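Local coordinates for protein B-agarase (Saccharophagus degradans, PDB 4BQ2) that hydrolyses the beta-1,4 linkages of agarose as an exo-acting family 50 glycoside hydrolase, at residues 92-102 with 151-162; 446-455 with 489-497. All blocks are in the same frame, centred on the assembly; numbering follows the deposited sequence. Where two conformers were deposited one is given.

Contact 1: 92-102 with 151-162; sequences DQNGAVFTRSI and QFVWMWGVKNLD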
loop_
_atom_site.group_PDB
_atom_site.type_symbol
_atom_site.label_atom_id
_atom_site.label_comp_id
_atom_site.label_asym_id
_atom_site.label_seq_id
_atom_site.Cartn_x
_atom_site.Cartn_y
_atom_site.Cartn_z
ATOM N N ASP A 92 19.825 -9.148 13.324
ATOM C CA ASP A 92 20.721 -9.304 14.461
ATOM C C ASP A 92 20.659 -10.732 15.009
ATOM O O ASP A 92 19.867 -11.560 14.557
ATOM C CB ASP A 92 20.530 -8.211 15.536
ATOM C CG ASP A 92 19.230 -8.335 16.325
ATOM O OD1 ASP A 92 18.627 -9.439 16.447
ATOM O OD2 ASP A 92 18.797 -7.296 16.854
ATOM N N GLN A 93 21.517 -11.015 15.974
ATOM C CA GLN A 93 21.670 -12.371 16.494
ATOM C C GLN A 93 20.451 -12.913 17.208
ATOM O O GLN A 93 20.387 -14.110 17.482
ATOM C CB GLN A 93 22.867 -12.432 17.439
ATOM C CG GLN A 93 22.718 -11.642 18.716
ATOM C CD GLN A 93 24.039 -11.553 19.447
ATOM O OE1 GLN A 93 24.937 -12.365 19.215
ATOM N NE2 GLN A 93 24.193 -10.533 20.281
ATOM N N ASN A 94 19.496 -12.040 17.524
ATOM C CA ASN A 94 18.265 -12.469 18.181
ATOM C C ASN A 94 17.113 -12.635 17.188
ATOM O O ASN A 94 15.955 -12.816 17.587
ATOM C CB ASN A 94 17.888 -11.464 19.245
ATOM C CG ASN A 94 19.063 -11.090 20.122
ATOM O OD1 ASN A 94 19.630 -11.937 20.806
ATOM N ND2 ASN A 94 19.424 -9.821 20.121
ATOM N N GLY A 95 17.448 -12.561 15.901
ATOM C CA GLY A 95 16.475 -12.654 14.806
ATOM C C GLY A 95 15.688 -11.386 14.496
ATOM O O GLY A 95 14.837 -11.399 13.616
ATOM N N ALA A 96 15.984 -10.288 15.192
ATOM C CA ALA A 96 15.348 -9.006 14.904
ATOM C C ALA A 96 15.842 -8.460 13.563
ATOM O O ALA A 96 16.988 -8.657 13.232
ATOM C CB ALA A 96 15.602 -8.017 16.010
ATOM N N VAL A 97 14.963 -7.807 12.800
ATOM C CA VAL A 97 15.273 -7.392 11.414
ATOM C C VAL A 97 14.689 -6.018 11.143
ATOM O O VAL A 97 13.580 -5.697 11.620
ATOM C CB VAL A 97 14.618 -8.283 10.313
ATOM C CG1 VAL A 97 15.400 -8.195 9.006
ATOM C CG2 VAL A 97 14.417 -9.725 10.730
ATOM N N PHE A 98 15.394 -5.219 10.343
ATOM C CA PHE A 98 14.803 -3.998 9.799
ATOM C C PHE A 98 14.988 -4.019 8.310
ATOM O O PHE A 98 15.932 -4.653 7.811
ATOM C CB PHE A 98 15.340 -2.692 10.449
ATOM C CG PHE A 98 16.726 -2.251 9.986
ATOM C CD1 PHE A 98 16.966 -1.826 8.660
ATOM C CD2 PHE A 98 17.780 -2.180 10.889
ATOM C CE1 PHE A 98 18.233 -1.410 8.253
ATOM C CE2 PHE A 98 19.041 -1.743 10.499
ATOM C CZ PHE A 98 19.271 -1.369 9.181
ATOM N N THR A 99 14.069 -3.346 7.607
ATOM C CA THR A 99 14.091 -3.293 6.142
ATOM C C THR A 99 14.106 -1.833 5.704
ATOM O O THR A 99 13.236 -1.044 6.091
ATOM C CB THR A 99 12.828 -3.975 5.525
ATOM O OG1 THR A 99 12.724 -5.324 5.989
ATOM C CG2 THR A 99 12.902 -3.999 3.993
ATOM N N ARG A 100 15.076 -1.484 4.871
ATOM C CA ARG A 100 15.055 -0.188 4.193
ATOM C C ARG A 100 15.172 -0.499 2.729
ATOM O O ARG A 100 15.533 -1.599 2.356
ATOM C CB ARG A 100 16.218 0.713 4.648
ATOM C CG ARG A 100 16.137 1.192 6.091
ATOM C CD ARG A 100 17.079 2.393 6.334
ATOM N NE ARG A 100 16.958 2.870 7.714
ATOM C CZ ARG A 100 16.577 4.095 8.089
ATOM N NH1 ARG A 100 16.299 5.043 7.192
ATOM N NH2 ARG A 100 16.499 4.376 9.399
ATOM N N SER A 101 14.865 0.473 1.887
ATOM C CA SER A 101 14.931 0.245 0.463
ATOM C C SER A 101 15.134 1.569 -0.245
ATOM O O SER A 101 14.795 2.658 0.313
ATOM C CB SER A 101 13.621 -0.433 -0.032
ATOM O OG SER A 101 13.708 -0.673 -1.434
ATOM N N ILE A 102 15.670 1.497 -1.465
ATOM C CA ILE A 102 15.867 2.700 -2.287
ATOM C C ILE A 102 16.063 2.296 -3.745
ATOM O O ILE A 102 16.360 1.127 -4.039
ATOM C CB ILE A 102 17.067 3.550 -1.757
ATOM C CG1 ILE A 102 17.062 4.951 -2.357
ATOM C CG2 ILE A 102 18.397 2.841 -2.005
ATOM C CD1 ILE A 102 15.820 5.727 -1.991
ATOM N N GLN A 151 20.079 8.552 1.664
ATOM C CA GLN A 151 19.637 7.772 2.824
ATOM C C GLN A 151 18.690 6.659 2.365
ATOM O O GLN A 151 17.693 6.947 1.692
ATOM C CB GLN A 151 18.950 8.673 3.876
ATOM C CG GLN A 151 18.591 7.851 5.099
ATOM C CD GLN A 151 18.111 8.615 6.312
ATOM O OE1 GLN A 151 17.464 9.671 6.219
ATOM N NE2 GLN A 151 18.351 8.032 7.467
ATOM N N PHE A 152 19.000 5.396 2.687
ATOM C CA PHE A 152 18.049 4.295 2.437
ATOM C C PHE A 152 16.749 4.685 3.132
ATOM O O PHE A 152 16.759 5.228 4.268
ATOM C CB PHE A 152 18.532 2.971 3.032
ATOM C CG PHE A 152 19.288 2.065 2.077
ATOM C CD1 PHE A 152 18.611 1.108 1.317
ATOM C CD2 PHE A 152 20.689 2.096 2.012
ATOM C CE1 PHE A 152 19.300 0.231 0.465
ATOM C CE2 PHE A 152 21.382 1.238 1.165
ATOM C CZ PHE A 152 20.695 0.292 0.394
ATOM N N VAL A 153 15.625 4.403 2.483
ATOM C CA VAL A 153 14.352 4.884 3.000
ATOM C C VAL A 153 13.794 3.879 3.978
ATOM O O VAL A 153 13.836 2.676 3.715
ATOM C CB VAL A 153 13.347 5.050 1.848
ATOM C CG1 VAL A 153 11.977 5.504 2.316
ATOM C CG2 VAL A 153 13.911 6.018 0.815
ATOM N N TRP A 154 13.175 4.352 5.056
ATOM C CA TRP A 154 12.588 3.435 6.016
ATOM C C TRP A 154 11.359 2.748 5.420
ATOM O O TRP A 154 10.502 3.417 4.835
ATOM C CB TRP A 154 12.165 4.180 7.286
ATOM C CG TRP A 154 11.592 3.247 8.299
ATOM C CD1 TRP A 154 10.283 3.143 8.678
ATOM C CD2 TRP A 154 12.312 2.275 9.056
ATOM N NE1 TRP A 154 10.135 2.140 9.614
ATOM C CE2 TRP A 154 11.374 1.596 9.865
ATOM C CE3 TRP A 154 13.674 1.906 9.129
ATOM C CZ2 TRP A 154 11.748 0.585 10.770
ATOM C CZ3 TRP A 154 14.051 0.878 10.029
ATOM C CH2 TRP A 154 13.085 0.231 10.831
ATOM N N MET A 155 11.275 1.426 5.610
ATOM C CA MET A 155 10.146 0.617 5.167
ATOM C C MET A 155 9.392 0.035 6.365
ATOM O O MET A 155 8.206 0.375 6.614
ATOM C CB MET A 155 10.616 -0.483 4.188
ATOM C CG MET A 155 11.317 0.072 2.948
ATOM S SD MET A 155 10.229 1.037 1.866
ATOM C CE MET A 155 9.494 -0.303 0.924
ATOM N N TRP A 156 10.054 -0.833 7.125
ATOM C CA TRP A 156 9.415 -1.445 8.308
ATOM C C TRP A 156 10.449 -2.216 9.102
ATOM O O TRP A 156 11.567 -2.451 8.619
ATOM C CB TRP A 156 8.301 -2.434 7.888
ATOM C CG TRP A 156 8.695 -3.288 6.719
ATOM C CD1 TRP A 156 9.532 -4.368 6.718
ATOM C CD2 TRP A 156 8.278 -3.104 5.365
ATOM N NE1 TRP A 156 9.661 -4.874 5.441
ATOM C CE2 TRP A 156 8.907 -4.104 4.591
ATOM C CE3 TRP A 156 7.428 -2.181 4.727
ATOM C CZ2 TRP A 156 8.713 -4.213 3.206
ATOM C CZ3 TRP A 156 7.253 -2.277 3.335
ATOM C CH2 TRP A 156 7.885 -3.294 2.599
ATOM N N GLY A 157 10.051 -2.645 10.306
ATOM C CA GLY A 157 10.853 -3.572 11.089
ATOM C C GLY A 157 11.333 -2.936 12.386
ATOM O O GLY A 157 10.732 -1.969 12.902
ATOM N N VAL A 158 12.442 -3.453 12.901
ATOM C CA VAL A 158 12.931 -3.027 14.221
ATOM C C VAL A 158 13.899 -1.845 14.085
ATOM O O VAL A 158 14.906 -1.951 13.376
ATOM C CB VAL A 158 13.592 -4.201 14.997
ATOM C CG1 VAL A 158 14.189 -3.693 16.304
ATOM C CG2 VAL A 158 12.570 -5.295 15.284
ATOM N N LYS A 159 13.584 -0.732 14.740
ATOM C CA LYS A 159 14.426 0.477 14.646
ATOM C C LYS A 159 15.778 0.370 15.374
ATOM O O LYS A 159 16.786 0.958 14.944
ATOM C CB LYS A 159 13.676 1.709 15.149
ATOM C CG LYS A 159 12.783 2.371 14.085
ATOM C CD LYS A 159 11.345 1.850 14.131
ATOM C CE LYS A 159 10.403 2.767 13.317
ATOM N NZ LYS A 159 8.962 2.441 13.601
ATOM N N ASN A 160 15.789 -0.346 16.490
ATOM C CA ASN A 160 17.028 -0.540 17.239
ATOM C C ASN A 160 17.392 -1.998 17.409
ATOM O O ASN A 160 16.868 -2.690 18.302
ATOM C CB ASN A 160 16.938 0.192 18.570
ATOM C CG ASN A 160 16.816 1.684 18.366
ATOM O OD1 ASN A 160 17.770 2.339 17.931
ATOM N ND2 ASN A 160 15.623 2.215 18.589
ATOM N N LEU A 161 18.271 -2.446 16.521
ATOM C CA LEU A 161 18.802 -3.799 16.513
ATOM C C LEU A 161 19.815 -3.977 17.652
ATOM O O LEU A 161 20.292 -2.988 18.203
ATOM C CB LEU A 161 19.478 -4.108 15.168
ATOM C CG LEU A 161 18.593 -4.177 13.911
ATOM C CD1 LEU A 161 19.418 -4.628 12.716
ATOM C CD2 LEU A 161 17.384 -5.099 14.115
ATOM N N ASP A 162 20.140 -5.235 17.970
ATOM C CA ASP A 162 21.222 -5.559 18.917
ATOM C C ASP A 162 22.554 -5.460 18.183
ATOM O O ASP A 162 23.017 -6.421 17.573
ATOM C CB ASP A 162 21.010 -6.975 19.510
ATOM C CG ASP A 162 22.092 -7.389 20.514
ATOM O OD1 ASP A 162 23.003 -6.592 20.854
ATOM O OD2 ASP A 162 22.018 -8.547 20.955
#
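R100 and W154 face each other as a non-hydrogen-bonded pair between antiparallel strands. The indole slides its CE3 over one face of the guanidinium, 3.7 Å from R100 NE, while the arginine group lies at the indole edge. The arginine chain, extended from CG to NE, carries NH1 to F152 O at 3.0 Å, a bond lying close to the guanidinium plane. F98 leans on the far end of the same indole through CB, with CD2 3.5 Å from L161 CD1, which approaches obliquely. Beyond R100, I102 sets CG2 over the face of the F152 ring, a CH-pi contact. T99 and W156 run side by side on the other face of the sheet, and T99 OG1 is hydrogen-bonded to D89 of strand 84-92. Between these rows lies a classic beta bulge: M155 and W156 both face T99, whose O takes M155 N at 3.2 Å and W156 N only weakly. G157 suits the corner beyond, where its backbone angles would drive a CB into the carbonyl oxygen before it.

At the turn end, D92 OD1 takes N94 N, an Asx turn, and A96 N from the opposite face; D92 OD2 receives D162 N at 2.7 Å, almost straight (178°). D162 OD2 is gripped by N94 ND2 on its anti lone pair and by Q93 NE2 from above the carboxylate plane, each at 3.0 Å; D162 OD1 is hydrogen-bonded to S164. With D92 OD2 and D162 OD2 5.4 Å apart, these neutral amide donors probably temper the like charges and tie the turn to the returning chain.

Contact 2: 446-455 with 489-497; sequences SGADFWGAMP and DNEKSFGRP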
loop_
_atom_site.group_PDB
_atom_site.type_symbol
_atom_site.label_atom_id
_atom_site.label_comp_id
_atom_site.label_asym_id
_atom_site.label_seq_id
_atom_site.Cartn_x
_atom_site.Cartn_y
_atom_site.Cartn_z
ATOM N N SER A 446 -5.606 -12.808 14.224
ATOM C CA SER A 446 -4.586 -13.552 13.515
ATOM C C SER A 446 -3.336 -13.623 14.381
ATOM O O SER A 446 -2.374 -14.285 14.015
ATOM C CB SER A 446 -4.225 -12.818 12.204
ATOM O OG SER A 446 -3.491 -11.613 12.476
ATOM N N GLY A 447 -3.343 -12.907 15.509
ATOM C CA GLY A 447 -2.135 -12.735 16.330
ATOM C C GLY A 447 -1.195 -11.658 15.805
ATOM O O GLY A 447 -0.165 -11.365 16.419
ATOM N N ALA A 448 -1.524 -11.067 14.657
ATOM C CA ALA A 448 -0.685 -10.010 14.051
ATOM C C ALA A 448 -1.531 -9.124 13.153
ATOM O O ALA A 448 -1.143 -8.806 12.012
ATOM C CB ALA A 448 0.481 -10.606 13.264
ATOM N N ASP A 449 -2.702 -8.750 13.671
ATOM C CA ASP A 449 -3.673 -7.974 12.918
ATOM C C ASP A 449 -3.093 -6.590 12.678
ATOM O O ASP A 449 -2.716 -5.880 13.637
ATOM C CB ASP A 449 -4.974 -7.842 13.706
ATOM C CG ASP A 449 -5.599 -9.171 14.038
ATOM O OD1 ASP A 449 -5.482 -10.134 13.242
ATOM O OD2 ASP A 449 -6.236 -9.237 15.114
ATOM N N PHE A 450 -3.033 -6.213 11.404
ATOM C CA PHE A 450 -2.431 -4.965 11.016
ATOM C C PHE A 450 -3.387 -3.765 11.033
ATOM O O PHE A 450 -3.318 -2.904 11.916
ATOM C CB PHE A 450 -1.718 -5.090 9.662
ATOM C CG PHE A 450 -0.883 -3.889 9.364
ATOM C CD1 PHE A 450 0.309 -3.680 10.067
ATOM C CD2 PHE A 450 -1.331 -2.907 8.472
ATOM C CE1 PHE A 450 1.066 -2.544 9.855
ATOM C CE2 PHE A 450 -0.562 -1.769 8.244
ATOM C CZ PHE A 450 0.632 -1.585 8.947
ATOM N N TRP A 451 -4.264 -3.675 10.046
ATOM C CA TRP A 451 -5.205 -2.533 9.993
ATOM C C TRP A 451 -6.236 -2.527 11.140
ATOM O O TRP A 451 -6.771 -1.476 11.493
ATOM C CB TRP A 451 -5.910 -2.515 8.637
ATOM C CG TRP A 451 -5.018 -2.212 7.441
ATOM C CD1 TRP A 451 -4.843 -2.999 6.326
ATOM C CD2 TRP A 451 -4.236 -1.024 7.220
ATOM N NE1 TRP A 451 -3.997 -2.385 5.439
ATOM C CE2 TRP A 451 -3.599 -1.174 5.968
ATOM C CE3 TRP A 451 -3.997 0.144 7.974
ATOM C CZ2 TRP A 451 -2.737 -0.192 5.436
ATOM C CZ3 TRP A 451 -3.148 1.125 7.447
ATOM C CH2 TRP A 451 -2.528 0.949 6.185
ATOM N N GLY A 452 -6.514 -3.692 11.723
ATOM C CA GLY A 452 -7.561 -3.827 12.736
ATOM C C GLY A 452 -7.843 -5.278 13.029
ATOM O O GLY A 452 -7.364 -6.171 12.318
ATOM N N ALA A 453 -8.618 -5.531 14.077
ATOM C CA ALA A 453 -8.972 -6.901 14.453
ATOM C C ALA A 453 -9.877 -7.544 13.394
ATOM O O ALA A 453 -10.608 -6.844 12.670
ATOM C CB ALA A 453 -9.675 -6.907 15.804
ATOM N N MET A 454 -9.856 -8.869 13.343
ATOM C CA MET A 454 -10.647 -9.630 12.363
ATOM C C MET A 454 -12.057 -9.897 12.892
ATOM O O MET A 454 -12.252 -10.057 14.116
ATOM C CB MET A 454 -9.913 -10.926 12.016
ATOM C CG MET A 454 -8.662 -10.684 11.192
ATOM S SD MET A 454 -9.032 -10.022 9.536
ATOM C CE MET A 454 -9.593 -11.526 8.723
ATOM N N PRO A 455 -13.056 -9.929 11.985
ATOM C CA PRO A 455 -14.417 -10.097 12.420
ATOM C C PRO A 455 -14.721 -11.537 12.799
ATOM O O PRO A 455 -14.175 -12.457 12.193
ATOM C CB PRO A 455 -15.237 -9.715 11.163
ATOM C CG PRO A 455 -14.332 -10.077 10.010
ATOM C CD PRO A 455 -12.960 -9.694 10.527
ATOM N N ASP A 489 -14.333 -4.265 2.027
ATOM C CA ASP A 489 -13.163 -4.403 2.935
ATOM C C ASP A 489 -11.851 -4.320 2.159
ATOM O O ASP A 489 -11.869 -4.095 0.978
ATOM C CB ASP A 489 -13.245 -5.684 3.788
ATOM C CG ASP A 489 -14.295 -5.594 4.889
ATOM O OD1 ASP A 489 -14.694 -4.454 5.284
ATOM O OD2 ASP A 489 -14.734 -6.681 5.362
ATOM N N ASN A 490 -10.698 -4.468 2.828
ATOM C CA ASN A 490 -9.433 -4.251 2.178
ATOM C C ASN A 490 -8.306 -4.751 3.071
ATOM O O ASN A 490 -8.277 -4.387 4.270
ATOM C CB ASN A 490 -9.252 -2.739 1.946
ATOM C CG ASN A 490 -7.905 -2.390 1.358
ATOM O OD1 ASN A 490 -7.653 -2.705 0.202
ATOM N ND2 ASN A 490 -7.056 -1.671 2.123
ATOM N N GLU A 491 -7.404 -5.578 2.515
ATOM C CA GLU A 491 -6.169 -5.972 3.224
ATOM C C GLU A 491 -6.426 -6.440 4.668
ATOM O O GLU A 491 -5.776 -6.006 5.630
ATOM C CB GLU A 491 -5.164 -4.808 3.186
ATOM C CG GLU A 491 -4.769 -4.424 1.762
ATOM C CD GLU A 491 -3.621 -3.430 1.705
ATOM O OE1 GLU A 491 -3.167 -2.979 2.778
ATOM O OE2 GLU A 491 -3.167 -3.113 0.576
ATOM N N LYS A 492 -7.372 -7.362 4.811
ATOM C CA LYS A 492 -7.668 -7.951 6.104
ATOM C C LYS A 492 -6.530 -8.883 6.479
ATOM O O LYS A 492 -5.913 -9.505 5.619
ATOM C CB LYS A 492 -9.014 -8.706 6.051
ATOM C CG LYS A 492 -10.189 -7.814 5.592
ATOM C CD LYS A 492 -11.556 -8.458 5.908
ATOM C CE LYS A 492 -11.881 -8.272 7.392
ATOM N NZ LYS A 492 -12.141 -6.842 7.792
ATOM N N SER A 493 -6.237 -8.957 7.769
ATOM C CA SER A 493 -5.174 -9.848 8.252
ATOM C C SER A 493 -5.652 -11.299 8.367
ATOM O O SER A 493 -5.925 -11.791 9.476
ATOM C CB SER A 493 -4.637 -9.337 9.594
ATOM O OG SER A 493 -3.935 -8.097 9.406
ATOM N N PHE A 494 -5.719 -11.990 7.227
ATOM C CA PHE A 494 -6.173 -13.376 7.185
ATOM C C PHE A 494 -5.050 -14.349 7.576
ATOM O O PHE A 494 -5.296 -15.537 7.783
ATOM C CB PHE A 494 -6.668 -13.746 5.780
ATOM C CG PHE A 494 -8.082 -13.378 5.520
ATOM C CD1 PHE A 494 -9.125 -14.111 6.072
ATOM C CD2 PHE A 494 -8.385 -12.309 4.665
ATOM C CE1 PHE A 494 -10.449 -13.773 5.798
ATOM C CE2 PHE A 494 -9.696 -11.967 4.395
ATOM C CZ PHE A 494 -10.731 -12.691 4.952
ATOM N N GLY A 495 -3.816 -13.850 7.640
ATOM C CA GLY A 495 -2.657 -14.658 8.084
ATOM C C GLY A 495 -1.461 -14.373 7.187
ATOM O O GLY A 495 -1.586 -14.425 5.965
ATOM N N ARG A 496 -0.298 -14.117 7.795
ATOM C CA ARG A 496 0.940 -13.727 7.094
ATOM C C ARG A 496 1.749 -14.948 6.639
ATOM O O ARG A 496 1.634 -15.998 7.239
ATOM C CB ARG A 496 1.844 -12.886 8.024
ATOM C CG ARG A 496 1.259 -11.525 8.418
ATOM C CD ARG A 496 2.293 -10.651 9.146
ATOM N NE ARG A 496 3.553 -10.604 8.401
ATOM C CZ ARG A 496 3.992 -9.571 7.677
ATOM N NH1 ARG A 496 3.305 -8.437 7.616
ATOM N NH2 ARG A 496 5.155 -9.667 7.028
ATOM N N PRO A 497 2.575 -14.800 5.589
ATOM C CA PRO A 497 3.294 -15.947 5.016
ATOM C C PRO A 497 4.680 -16.184 5.602
ATOM O O PRO A 497 5.416 -17.039 5.103
ATOM C CB PRO A 497 3.452 -15.539 3.544
ATOM C CG PRO A 497 3.627 -14.060 3.622
ATOM C CD PRO A 497 2.666 -13.615 4.710
HETATM O O HOH W 1 -1.480 -9.239 9.091
HETATM O O HOH W 2 -5.199 -6.079 8.299
HETATM O O HOH W 3 -7.411 -6.820 9.683
#
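The loop after strand 483-488 meets the loop leading into strand 454-455 chiefly through S493, the centre of an inverse gamma turn. A serine suits this spot because its small hydroxyl fits between two backbones: S493 OG accepts F450 N at 2.9 Å, nearly straight (172°). Water 1 joins the same oxygen to A448 O, and water 2 connects it with W451 N and E491 O. Water 3 spans G452 O and S493 N.

Upstream, N490 and E491 recall the Asn-Glu pair that clan GH-A glycosidases carry after a barrel strand, and a glycerol, probably from the crystallisation liquor, lies about 3 Å from the E491 side chain and may mark a pocket. W451 presents its indole edge to this glutamate: NE1 donates to E491 OE1 at 2.9 Å, on the anti side of the carboxylate, whose plane is turned 30° from the ring. E491 OE2 is held by N627. F450 turns an edge onto the middle of one W451 face.

M454, bent at chi2 and chi3, lays CE over one face of the F494 ring, 3.8 Å from its centroid, a CH-pi contact, with SD above the same face at 5.3 Å from that centroid, a more distant Met-aromatic one. P455 CD meets K492 CE tip to tip at 3.6 Å, while K492 NZ forms a salt bridge to D489 OD2.

How the contacts relate
Both segments of contact 1 precede those of contact 2 along the chain. Their centres lie 22 Å apart and their nearest atoms about 7 Å, without touching. Contact 1 belongs to the beta-strand region of the N-terminal CBM-like domain, pairing strands 97-104 and 150-155; contact 2 joins loops of the catalytic part, around strand 454-455 and after strand 483-488, and the two share no sheet. The chain between the segments of contact 1 nevertheless reaches contact 2, because N130 bonds D449 O, and H664 of the catalytic part touches V153. The CBM-like domain is thus fitted against the catalytic part close to the loop that carries E491 and its neighbouring glycerol, and may help shape its surroundings.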